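Local coordinates for protein SAM-dependent O-methyltransferase (Leptospira interrogans, PDB 2HNK) that probably transfers a methyl group from S-adenosylmethionine to an oxygen of an acceptor molecule, and binds S-adenosylhomocysteine in a Rossmann-like fold, at residues H193-P196 against S197-G200; K157-Y160 against P161-Y164; L12-Y15 against I16-S20. One frame throughout, in Å; residues are numbered along the deposited sequence.

Contact 1. Residues H193-P196 against S197-G200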
ATOM      1  N   HIS C 193      25.144  -9.824 -11.870  1.00 30.05           N
ATOM      2  CA  HIS C 193      25.305  -9.244 -10.551  1.00 29.71           C
ATOM      3  C   HIS C 193      25.195 -10.276  -9.425  1.00 29.35           C
ATOM      4  O   HIS C 193      24.130 -10.849  -9.181  1.00 29.69           O
ATOM      5  CB  HIS C 193      24.334  -8.077 -10.378  1.00 29.62           C
ATOM      6  CG  HIS C 193      24.726  -6.871 -11.171  1.00 29.42           C
ATOM      7  ND1 HIS C 193      25.654  -5.958 -10.719  1.00 29.63           N
ATOM      8  CD2 HIS C 193      24.359  -6.456 -12.405  1.00 28.79           C
ATOM      9  CE1 HIS C 193      25.818  -5.016 -11.630  1.00 28.83           C
ATOM     10  NE2 HIS C 193      25.050  -5.299 -12.665  1.00 27.84           N
ATOM     11  N   GLN C 194      26.322 -10.510  -8.756  1.00 28.93           N
ATOM     12  CA  GLN C 194      26.457 -11.560  -7.743  1.00 28.27           C
ATOM     13  C   GLN C 194      27.130 -11.017  -6.482  1.00 28.13           C
ATOM     14  O   GLN C 194      27.800 -11.756  -5.740  1.00 27.85           O
ATOM     15  CB  GLN C 194      27.243 -12.761  -8.306  1.00 28.02           C
ATOM     16  CG  GLN C 194      26.561 -13.504  -9.466  1.00 27.88           C
ATOM     17  CD  GLN C 194      25.328 -14.282  -9.022  1.00 28.36           C
ATOM     18  OE1 GLN C 194      25.291 -14.811  -7.913  1.00 29.31           O
ATOM     19  NE2 GLN C 194      24.318 -14.352  -9.882  1.00 26.51           N
ATOM     20  N   GLU C 195      26.944  -9.720  -6.244  1.00 27.81           N
ATOM     21  CA  GLU C 195      27.421  -9.068  -5.026  1.00 27.74           C
ATOM     22  C   GLU C 195      26.643  -9.637  -3.843  1.00 27.64           C
ATOM     23  O   GLU C 195      25.500 -10.043  -4.012  1.00 28.07           O
ATOM     24  CB  GLU C 195      27.233  -7.550  -5.111  1.00 27.77           C
ATOM     25  CG  GLU C 195      27.796  -6.880  -6.380  1.00 27.90           C
ATOM     26  CD  GLU C 195      26.825  -6.893  -7.561  1.00 28.11           C
ATOM     27  OE1 GLU C 195      25.776  -7.557  -7.479  1.00 27.07           O
ATOM     28  OE2 GLU C 195      27.119  -6.242  -8.589  1.00 29.74           O
ATOM     29  N   PRO C 196      27.263  -9.706  -2.653  1.00 27.75           N
ATOM     30  CA  PRO C 196      26.581 -10.226  -1.456  1.00 27.66           C
ATOM     31  C   PRO C 196      25.227  -9.570  -1.141  1.00 27.80           C
ATOM     32  O   PRO C 196      24.326 -10.244  -0.640  1.00 27.79           O
ATOM     33  CB  PRO C 196      27.587  -9.949  -0.333  1.00 27.47           C
ATOM     34  CG  PRO C 196      28.916  -9.997  -1.021  1.00 28.04           C
ATOM     35  CD  PRO C 196      28.663  -9.338  -2.358  1.00 27.78           C
ATOM     36  N   SER C 197      25.084  -8.279  -1.440  1.00 27.89           N
ATOM     37  CA  SER C 197      23.833  -7.548  -1.172  1.00 27.74           C
ATOM     38  C   SER C 197      22.742  -8.007  -2.137  1.00 27.57           C
ATOM     39  O   SER C 197      21.630  -8.360  -1.719  1.00 27.10           O
ATOM     40  CB  SER C 197      24.050  -6.035  -1.282  1.00 27.55           C
ATOM     41  OG  SER C 197      24.576  -5.704  -2.551  1.00 27.20           O
ATOM     42  N   THR C 198      23.101  -8.037  -3.423  1.00 27.33           N
ATOM     43  CA  THR C 198      22.218  -8.497  -4.488  1.00 26.89           C
ATOM     44  C   THR C 198      21.770  -9.929  -4.261  1.00 26.82           C
ATOM     45  O   THR C 198      20.599 -10.256  -4.498  1.00 27.11           O
ATOM     46  CB  THR C 198      22.892  -8.399  -5.870  1.00 27.02           C
ATOM     47  OG1 THR C 198      23.542  -7.132  -6.002  1.00 26.41           O
ATOM     48  CG2 THR C 198      21.864  -8.571  -6.995  1.00 26.27           C
ATOM     49  N   VAL C 199      22.695 -10.780  -3.807  1.00 26.45           N
ATOM     50  CA  VAL C 199      22.364 -12.174  -3.502  1.00 25.87           C
ATOM     51  C   VAL C 199      21.364 -12.249  -2.332  1.00 25.63           C
ATOM     52  O   VAL C 199      20.342 -12.920  -2.433  1.00 25.67           O
ATOM     53  CB  VAL C 199      23.644 -13.052  -3.269  1.00 26.03           C
ATOM     54  CG1 VAL C 199      23.286 -14.461  -2.778  1.00 24.98           C
ATOM     55  CG2 VAL C 199      24.483 -13.146  -4.560  1.00 25.82           C
ATOM     56  N   GLY C 200      21.648 -11.536  -1.245  1.00 25.78           N
ATOM     57  CA  GLY C 200      20.750 -11.486  -0.082  1.00 26.14           C
ATOM     58  C   GLY C 200      19.322 -11.099  -0.437  1.00 26.32           C
ATOM     59  O   GLY C 200      18.376 -11.785  -0.065  1.00 26.81           O
TER
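Glu195 and Thr198 tie off the N-terminal end of helix 196-210, with Glu195 at the N-cap position. The tight part is here. The carbonyl Glu195 O takes Val199 N at 2.9 Å, and Pro196 O takes Gly200 N at 3.0 Å, so the helical bonding pattern begins at the cap itself. Over it, the Glu195 side chain turns about CB-CG (chi2 86°), which brings the carboxylate down beside the first turn. Thr198 OG1 donates to Glu195 OE1 at 2.7 Å, meeting that oxygen from above the carboxylate plane. Thr198 is buried, and its side chain also packs on Trp184 and Ser187. Ser197 OG turns elsewhere, to Trp184 NE1.

The outer side is looser. Gln194 is exposed and only brushes the helix, its OE1 lying 3.8 Å from Val199 CG2 while its NE2 bonds back to Leu191 O. The Pro196 ring is likewise exposed, though it touches Glu158. Back in the tight part, the carboxylate is gripped a second time, from the loop: His193 ND1 donates to the syn lone pair of Glu195 OE2 at 2.6 Å in a nearly straight bond (168°), with the oxygen just 8° out of the imidazole plane.

Contact 2. Residues K157-Y160 against P161-Y164. With SAH (S-adenosyl-L-homocysteine), chain O.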
ATOM      1  N   LYS C 157      21.734  -5.526   3.343  1.00 28.78           N
ATOM      2  CA  LYS C 157      20.961  -6.292   2.364  1.00 28.46           C
ATOM      3  C   LYS C 157      21.342  -7.762   2.323  1.00 28.78           C
ATOM      4  O   LYS C 157      20.483  -8.630   2.114  1.00 28.50           O
ATOM      5  CB  LYS C 157      21.105  -5.675   0.969  1.00 28.29           C
ATOM      6  CG  LYS C 157      20.964  -4.151   0.905  1.00 27.97           C
ATOM      7  CD  LYS C 157      19.614  -3.675   1.440  1.00 27.95           C
ATOM      8  CE  LYS C 157      19.569  -2.159   1.585  1.00 28.19           C
ATOM      9  NZ  LYS C 157      18.547  -1.735   2.578  1.00 27.99           N
ATOM     10  N   GLU C 158      22.630  -8.043   2.521  1.00 29.07           N
ATOM     11  CA  GLU C 158      23.131  -9.421   2.466  1.00 29.72           C
ATOM     12  C   GLU C 158      22.519 -10.281   3.567  1.00 29.22           C
ATOM     13  O   GLU C 158      22.441 -11.508   3.430  1.00 29.68           O
ATOM     14  CB  GLU C 158      24.655  -9.448   2.556  1.00 30.21           C
ATOM     15  CG  GLU C 158      25.184  -9.050   3.911  1.00 33.12           C
ATOM     16  CD  GLU C 158      26.674  -8.844   3.913  1.00 38.06           C
ATOM     17  OE1 GLU C 158      27.248  -8.587   2.825  1.00 40.39           O
ATOM     18  OE2 GLU C 158      27.268  -8.926   5.013  1.00 40.08           O
ATOM     19  N   ASN C 159      22.065  -9.625   4.639  1.00 28.22           N
ATOM     20  CA  ASN C 159      21.409 -10.301   5.752  1.00 27.64           C
ATOM     21  C   ASN C 159      19.884 -10.386   5.712  1.00 27.28           C
ATOM     22  O   ASN C 159      19.281 -10.889   6.663  1.00 27.50           O
ATOM     23  CB  ASN C 159      21.872  -9.712   7.087  1.00 27.66           C
ATOM     24  CG  ASN C 159      23.040 -10.489   7.691  1.00 27.72           C
ATOM     25  OD1 ASN C 159      23.179 -11.691   7.464  1.00 28.50           O
ATOM     26  ND2 ASN C 159      23.874  -9.807   8.463  1.00 27.88           N
ATOM     27  N   TYR C 160      19.263  -9.911   4.624  1.00 26.39           N
ATOM     28  CA  TYR C 160      17.800  -9.945   4.476  1.00 25.53           C
ATOM     29  C   TYR C 160      17.205 -11.348   4.686  1.00 25.81           C
ATOM     30  O   TYR C 160      16.232 -11.486   5.438  1.00 26.06           O
ATOM     31  CB  TYR C 160      17.360  -9.391   3.114  1.00 24.62           C
ATOM     32  CG  TYR C 160      17.060  -7.902   3.033  1.00 23.71           C
ATOM     33  CD1 TYR C 160      17.753  -6.970   3.807  1.00 22.50           C
ATOM     34  CD2 TYR C 160      16.093  -7.423   2.132  1.00 23.53           C
ATOM     35  CE1 TYR C 160      17.471  -5.595   3.715  1.00 22.40           C
ATOM     36  CE2 TYR C 160      15.811  -6.053   2.022  1.00 22.10           C
ATOM     37  CZ  TYR C 160      16.503  -5.148   2.811  1.00 22.38           C
ATOM     38  OH  TYR C 160      16.228  -3.809   2.698  1.00 21.99           O
ATOM     39  N   PRO C 161      17.770 -12.393   4.025  1.00 25.91           N
ATOM     40  CA  PRO C 161      17.237 -13.741   4.293  1.00 26.05           C
ATOM     41  C   PRO C 161      17.395 -14.219   5.745  1.00 26.14           C
ATOM     42  O   PRO C 161      16.672 -15.111   6.163  1.00 26.54           O
ATOM     43  CB  PRO C 161      18.015 -14.646   3.321  1.00 25.94           C
ATOM     44  CG  PRO C 161      19.213 -13.875   2.924  1.00 25.93           C
ATOM     45  CD  PRO C 161      18.856 -12.424   3.024  1.00 25.77           C
ATOM     46  N   ASN C 162      18.302 -13.622   6.512  1.00 26.31           N
ATOM     47  CA  ASN C 162      18.428 -13.965   7.929  1.00 26.48           C
ATOM     48  C   ASN C 162      17.481 -13.191   8.844  1.00 26.73           C
ATOM     49  O   ASN C 162      17.075 -13.699   9.896  1.00 26.77           O
ATOM     50  CB  ASN C 162      19.878 -13.807   8.393  1.00 26.76           C
ATOM     51  CG  ASN C 162      20.836 -14.665   7.586  1.00 27.39           C
ATOM     52  OD1 ASN C 162      20.568 -15.837   7.334  1.00 27.91           O
ATOM     53  ND2 ASN C 162      21.941 -14.076   7.155  1.00 27.78           N
ATOM     54  N   TYR C 163      17.127 -11.966   8.447  1.00 26.32           N
ATOM     55  CA  TYR C 163      16.148 -11.187   9.200  1.00 26.15           C
ATOM     56  C   TYR C 163      14.758 -11.809   9.087  1.00 26.27           C
ATOM     57  O   TYR C 163      13.995 -11.839  10.060  1.00 25.99           O
ATOM     58  CB  TYR C 163      16.141  -9.721   8.740  1.00 26.19           C
ATOM     59  CG  TYR C 163      17.414  -8.975   9.088  1.00 25.57           C
ATOM     60  CD1 TYR C 163      17.824  -8.856  10.418  1.00 25.50           C
ATOM     61  CD2 TYR C 163      18.211  -8.389   8.096  1.00 25.41           C
ATOM     62  CE1 TYR C 163      18.990  -8.177  10.757  1.00 25.33           C
ATOM     63  CE2 TYR C 163      19.383  -7.694   8.426  1.00 24.19           C
ATOM     64  CZ  TYR C 163      19.766  -7.606   9.763  1.00 26.10           C
ATOM     65  OH  TYR C 163      20.919  -6.950  10.136  1.00 26.75           O
ATOM     66  N   TYR C 164      14.461 -12.343   7.904  1.00 26.25           N
ATOM     67  CA  TYR C 164      13.133 -12.856   7.572  1.00 26.21           C
ATOM     68  C   TYR C 164      12.493 -13.789   8.622  1.00 26.46           C
ATOM     69  O   TYR C 164      11.411 -13.480   9.130  1.00 26.62           O
ATOM     70  CB  TYR C 164      13.130 -13.470   6.168  1.00 26.09           C
ATOM     71  CG  TYR C 164      11.766 -13.908   5.703  1.00 26.45           C
ATOM     72  CD1 TYR C 164      10.764 -12.971   5.439  1.00 26.57           C
ATOM     73  CD2 TYR C 164      11.470 -15.262   5.524  1.00 25.61           C
ATOM     74  CE1 TYR C 164       9.492 -13.380   5.015  1.00 25.80           C
ATOM     75  CE2 TYR C 164      10.208 -15.674   5.097  1.00 25.31           C
ATOM     76  CZ  TYR C 164       9.225 -14.728   4.852  1.00 25.88           C
ATOM     77  OH  TYR C 164       7.980 -15.129   4.426  1.00 26.21           O
TER
HETATM   78  N   SAH O2003      15.433   3.782   7.001  1.00 47.74           N
HETATM   79  CA  SAH O2003      16.510   4.767   6.673  1.00 48.17           C
HETATM   80  CB  SAH O2003      17.510   4.146   5.697  1.00 48.45           C
HETATM   81  CG  SAH O2003      18.277   2.949   6.264  1.00 50.39           C
HETATM   82  SD  SAH O2003      19.943   2.899   5.571  1.00 53.68           S
HETATM   83  C   SAH O2003      15.982   6.114   6.150  1.00 47.79           C
HETATM   84  O   SAH O2003      16.746   7.064   5.952  1.00 47.39           O
HETATM   85  OXT SAH O2003      14.788   6.290   5.915  1.00 47.16           O
HETATM   86  C5' SAH O2003      20.450   1.425   6.496  1.00 56.41           C
HETATM   87  C4' SAH O2003      20.875   1.671   7.940  1.00 57.98           C
HETATM   88  O4' SAH O2003      20.988   0.423   8.592  1.00 59.36           O
HETATM   89  C3' SAH O2003      22.227   2.355   8.056  1.00 58.98           C
HETATM   90  O3' SAH O2003      22.086   3.487   8.882  1.00 59.52           O
HETATM   91  C2' SAH O2003      23.150   1.359   8.729  1.00 59.66           C
HETATM   92  O2' SAH O2003      23.943   1.994   9.710  1.00 59.98           O
HETATM   93  C1' SAH O2003      22.174   0.371   9.361  1.00 59.67           C
HETATM   94  N9  SAH O2003      22.698  -1.010   9.460  1.00 59.55           N
HETATM   95  C8  SAH O2003      23.623  -1.643   8.659  1.00 59.55           C
HETATM   96  N7  SAH O2003      23.814  -2.902   9.125  1.00 59.33           N
HETATM   97  C5  SAH O2003      23.022  -3.088  10.209  1.00 59.65           C
HETATM   98  C6  SAH O2003      22.814  -4.167  11.068  1.00 59.47           C
HETATM   99  N6  SAH O2003      23.467  -5.310  10.898  1.00 59.55           N
HETATM  100  N1  SAH O2003      21.922  -4.046  12.118  1.00 59.67           N
HETATM  101  C2  SAH O2003      21.230  -2.865  12.316  1.00 59.56           C
HETATM  102  N3  SAH O2003      21.437  -1.797  11.463  1.00 59.81           N
HETATM  103  C4  SAH O2003      22.319  -1.904  10.431  1.00 59.85           C
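Asn159 grips Asn162 twice, once through its backbone and once through its side chain, and its carbonyl oxygen serves a second amide as well. Asn159 O accepts Asn162 N at 2.9 Å from well above the carbonyl plane, and Tyr163 N at 3.0 Å from nearly straight ahead, so two bonds hold this one oxygen as the 3-10 turn 157-159 runs into helix 160-170. The side-chain link is Asn162 ND2 to Asn159 OD1, 2.7 Å. Asn159 OD1 lies in the plane of the Asn162 amide, yet the two amide planes stand 62° apart, so the groups meet across each other rather than flat. Asn159 ND2 goes to Asp156 OD2.

Tyr163 CG lies beside its own backbone N (chi1 -68°), which folds the ring back along Asn159: CD2 is 3.1 Å from Asn159 O, and CE2 is 3.5 Å from Asn159 CB. At the far end Tyr163 OH bonds Asp156 OD1 and comes within 3.1 Å of N6 of S-adenosylhomocysteine. Both carboxylate oxygens of Asp156 are thus held, OD2 by the Asn159 amide in the turn and OD1 by the Tyr163 phenol on the helix.

The Tyr160 ring takes a different direction, its OH meeting Lys157 NZ at 3.1 Å and bonding Asp180 O. Lys157 NZ in turn bonds Ala155 O and forms a salt bridge with Asp154, whose carboxylate also bonds the ligand. Tyr164 N closes the next helical turn onto Tyr160 O. This is the Rossmann-like methyltransferase fold, where the loop after strand 148-153, carrying Asp154 and Asp156, runs through a 3-10 turn into helix 160-170 and Tyr163 lines the adenine end of the cofactor pocket.

Contact 3. Residues L12-Y15 against I16-S20; sequences LEEY and IFRNS
Asn19 folds back over Tyr15 where helix 10-18 ends. Its CG lies beside the backbone N (chi1 -75°), aiming the side chain up the last turn. CB starts 3.4 Å from Tyr15 O. CG passes over the phenol ring, the amide and ring planes only 24° apart. ND2 sits 3.3 Å above the centre of the Tyr15 ring and donates to Tyr15 O at 2.8 Å, a nearly straight bond (170°), beside a weak one from Asn19 N to the same oxygen. OD1, at the other tip, accepts from a water at 2.8 Å, and that water receives a bond from Tyr15 OH, closing a bridge from one side chain to the other.

On another side of the helix Glu14 and Arg18 pair: Glu14 OE1 forms a salt bridge with Arg18 NE at 2.8 Å, while Glu14 CG lies over one face of the guanidinium. Ser20 OG returns to Ile16 O at 2.7 Å. Phe17 leans on Pro46 and Glu47 of helix 46-59, whereas Leu12 and Ile16 pack on Leu183 of the second subunit and Tyr15 OH bonds Asn205 ND2 on that subunit's helix 196-210.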
ATOM      1  N   LEU C  12       6.399  14.078 -14.643  1.00 33.60           N
ATOM      2  CA  LEU C  12       5.337  13.307 -14.011  1.00 33.02           C
ATOM      3  C   LEU C  12       5.629  13.066 -12.524  1.00 32.56           C
ATOM      4  O   LEU C  12       4.709  13.036 -11.707  1.00 31.98           O
ATOM      5  CB  LEU C  12       5.098  11.992 -14.772  1.00 32.94           C
ATOM      6  CG  LEU C  12       3.886  11.089 -14.478  1.00 33.55           C
ATOM      7  CD1 LEU C  12       2.524  11.827 -14.519  1.00 32.68           C
ATOM      8  CD2 LEU C  12       3.877   9.909 -15.430  1.00 33.08           C
ATOM      9  N   GLU C  13       6.910  12.925 -12.185  1.00 31.94           N
ATOM     10  CA  GLU C  13       7.339  12.785 -10.789  1.00 32.34           C
ATOM     11  C   GLU C  13       7.126  14.067  -9.983  1.00 31.39           C
ATOM     12  O   GLU C  13       6.769  14.023  -8.803  1.00 30.43           O
ATOM     13  CB  GLU C  13       8.793  12.287 -10.696  1.00 31.97           C
ATOM     14  CG  GLU C  13       8.947  10.828 -11.161  1.00 33.58           C
ATOM     15  CD  GLU C  13      10.288  10.199 -10.808  1.00 34.34           C
ATOM     16  OE1 GLU C  13      11.317  10.916 -10.792  1.00 37.85           O
ATOM     17  OE2 GLU C  13      10.314   8.976 -10.562  1.00 36.76           O
ATOM     18  N   GLU C  14       7.326  15.207 -10.641  1.00 31.16           N
ATOM     19  CA  GLU C  14       7.027  16.502 -10.045  1.00 31.24           C
ATOM     20  C   GLU C  14       5.516  16.686  -9.836  1.00 30.18           C
ATOM     21  O   GLU C  14       5.089  17.219  -8.811  1.00 29.83           O
ATOM     22  CB  GLU C  14       7.611  17.634 -10.893  1.00 31.75           C
ATOM     23  CG  GLU C  14       7.400  19.036 -10.308  1.00 35.41           C
ATOM     24  CD  GLU C  14       8.069  19.263  -8.941  1.00 40.24           C
ATOM     25  OE1 GLU C  14       7.674  20.229  -8.249  1.00 41.93           O
ATOM     26  OE2 GLU C  14       8.990  18.499  -8.552  1.00 42.36           O
ATOM     27  N   TYR C  15       4.722  16.228 -10.801  1.00 29.20           N
ATOM     28  CA  TYR C  15       3.272  16.208 -10.652  1.00 28.80           C
ATOM     29  C   TYR C  15       2.854  15.359  -9.434  1.00 28.54           C
ATOM     30  O   TYR C  15       2.062  15.811  -8.604  1.00 27.94           O
ATOM     31  CB  TYR C  15       2.583  15.706 -11.934  1.00 28.24           C
ATOM     32  CG  TYR C  15       1.085  15.601 -11.778  1.00 27.80           C
ATOM     33  CD1 TYR C  15       0.250  16.653 -12.170  1.00 26.72           C
ATOM     34  CD2 TYR C  15       0.499  14.469 -11.202  1.00 26.25           C
ATOM     35  CE1 TYR C  15      -1.114  16.573 -12.012  1.00 26.68           C
ATOM     36  CE2 TYR C  15      -0.863  14.380 -11.037  1.00 26.43           C
ATOM     37  CZ  TYR C  15      -1.670  15.436 -11.445  1.00 27.26           C
ATOM     38  OH  TYR C  15      -3.030  15.363 -11.291  1.00 26.86           O
ATOM     39  N   ILE C  16       3.397  14.142  -9.341  1.00 28.58           N
ATOM     40  CA  ILE C  16       3.131  13.237  -8.209  1.00 28.97           C
ATOM     41  C   ILE C  16       3.431  13.916  -6.867  1.00 29.30           C
ATOM     42  O   ILE C  16       2.574  13.968  -5.984  1.00 28.74           O
ATOM     43  CB  ILE C  16       3.909  11.894  -8.327  1.00 28.80           C
ATOM     44  CG1 ILE C  16       3.406  11.084  -9.529  1.00 28.95           C
ATOM     45  CG2 ILE C  16       3.758  11.080  -7.061  1.00 28.64           C
ATOM     46  CD1 ILE C  16       4.316   9.935  -9.951  1.00 28.68           C
ATOM     47  N   PHE C  17       4.648  14.446  -6.742  1.00 29.91           N
ATOM     48  CA  PHE C  17       5.074  15.220  -5.581  1.00 30.31           C
ATOM     49  C   PHE C  17       4.063  16.320  -5.236  1.00 30.39           C
ATOM     50  O   PHE C  17       3.577  16.385  -4.113  1.00 30.55           O
ATOM     51  CB  PHE C  17       6.466  15.819  -5.839  1.00 30.36           C
ATOM     52  CG  PHE C  17       7.035  16.571  -4.667  1.00 31.09           C
ATOM     53  CD1 PHE C  17       7.601  15.893  -3.593  1.00 32.29           C
ATOM     54  CD2 PHE C  17       7.019  17.959  -4.643  1.00 33.24           C
ATOM     55  CE1 PHE C  17       8.132  16.584  -2.504  1.00 32.74           C
ATOM     56  CE2 PHE C  17       7.549  18.666  -3.556  1.00 33.05           C
ATOM     57  CZ  PHE C  17       8.100  17.975  -2.483  1.00 32.19           C
ATOM     58  N   ARG C  18       3.737  17.162  -6.210  1.00 30.66           N
ATOM     59  CA  ARG C  18       2.862  18.311  -5.990  1.00 31.39           C
ATOM     60  C   ARG C  18       1.420  17.937  -5.652  1.00 31.31           C
ATOM     61  O   ARG C  18       0.672  18.761  -5.145  1.00 31.27           O
ATOM     62  CB  ARG C  18       2.891  19.238  -7.200  1.00 31.57           C
ATOM     63  CG  ARG C  18       4.153  20.062  -7.308  1.00 34.42           C
ATOM     64  CD  ARG C  18       4.048  21.049  -8.461  1.00 41.43           C
ATOM     65  NE  ARG C  18       5.354  21.619  -8.802  1.00 46.09           N
ATOM     66  CZ  ARG C  18       5.750  21.914 -10.038  1.00 48.67           C
ATOM     67  NH1 ARG C  18       4.952  21.685 -11.081  1.00 49.77           N
ATOM     68  NH2 ARG C  18       6.963  22.419 -10.235  1.00 49.97           N
ATOM     69  N   ASN C  19       1.049  16.690  -5.925  1.00 31.58           N
ATOM     70  CA  ASN C  19      -0.306  16.206  -5.701  1.00 31.83           C
ATOM     71  C   ASN C  19      -0.449  15.118  -4.647  1.00 31.99           C
ATOM     72  O   ASN C  19      -1.513  14.516  -4.536  1.00 32.28           O
ATOM     73  CB  ASN C  19      -0.902  15.717  -7.017  1.00 31.93           C
ATOM     74  CG  ASN C  19      -1.297  16.848  -7.915  1.00 32.08           C
ATOM     75  OD1 ASN C  19      -2.412  17.357  -7.831  1.00 32.31           O
ATOM     76  ND2 ASN C  19      -0.379  17.265  -8.775  1.00 32.07           N
ATOM     77  N   SER C  20       0.603  14.859  -3.875  1.00 32.08           N
ATOM     78  CA  SER C  20       0.525  13.820  -2.843  1.00 32.45           C
ATOM     79  C   SER C  20       1.361  14.120  -1.609  1.00 32.80           C
ATOM     80  O   SER C  20       1.062  13.629  -0.521  1.00 33.35           O
ATOM     81  CB  SER C  20       0.909  12.452  -3.410  1.00 32.33           C
ATOM     82  OG  SER C  20       2.273  12.429  -3.799  1.00 31.94           O
TER
HETATM   83  O   HOH W   1      -3.977  17.589 -10.136  1.00 20.54           O

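In the fold
Contacts 1 and 2 are neighbours, their centres 11 Å apart: the first turn of helix 196-210 lies against the turn leading into helix 160-170, with Gly200 O 3.2 Å from Pro161 CD and Ser197 CB 3.7 Å from Lys157 CB. Contact 2 reaches the S-adenosylhomocysteine directly, whereas the Ser197 side chain of contact 1 stays about 11 Å from it. Contact 3 lies apart, its centre 33 Å from each of the others, and across the chain's centre from contact 2. Residues 12-20 instead pack on the second subunit, where they meet Asn205 on the copy of helix 196-210, beyond the first turn described in contact 1.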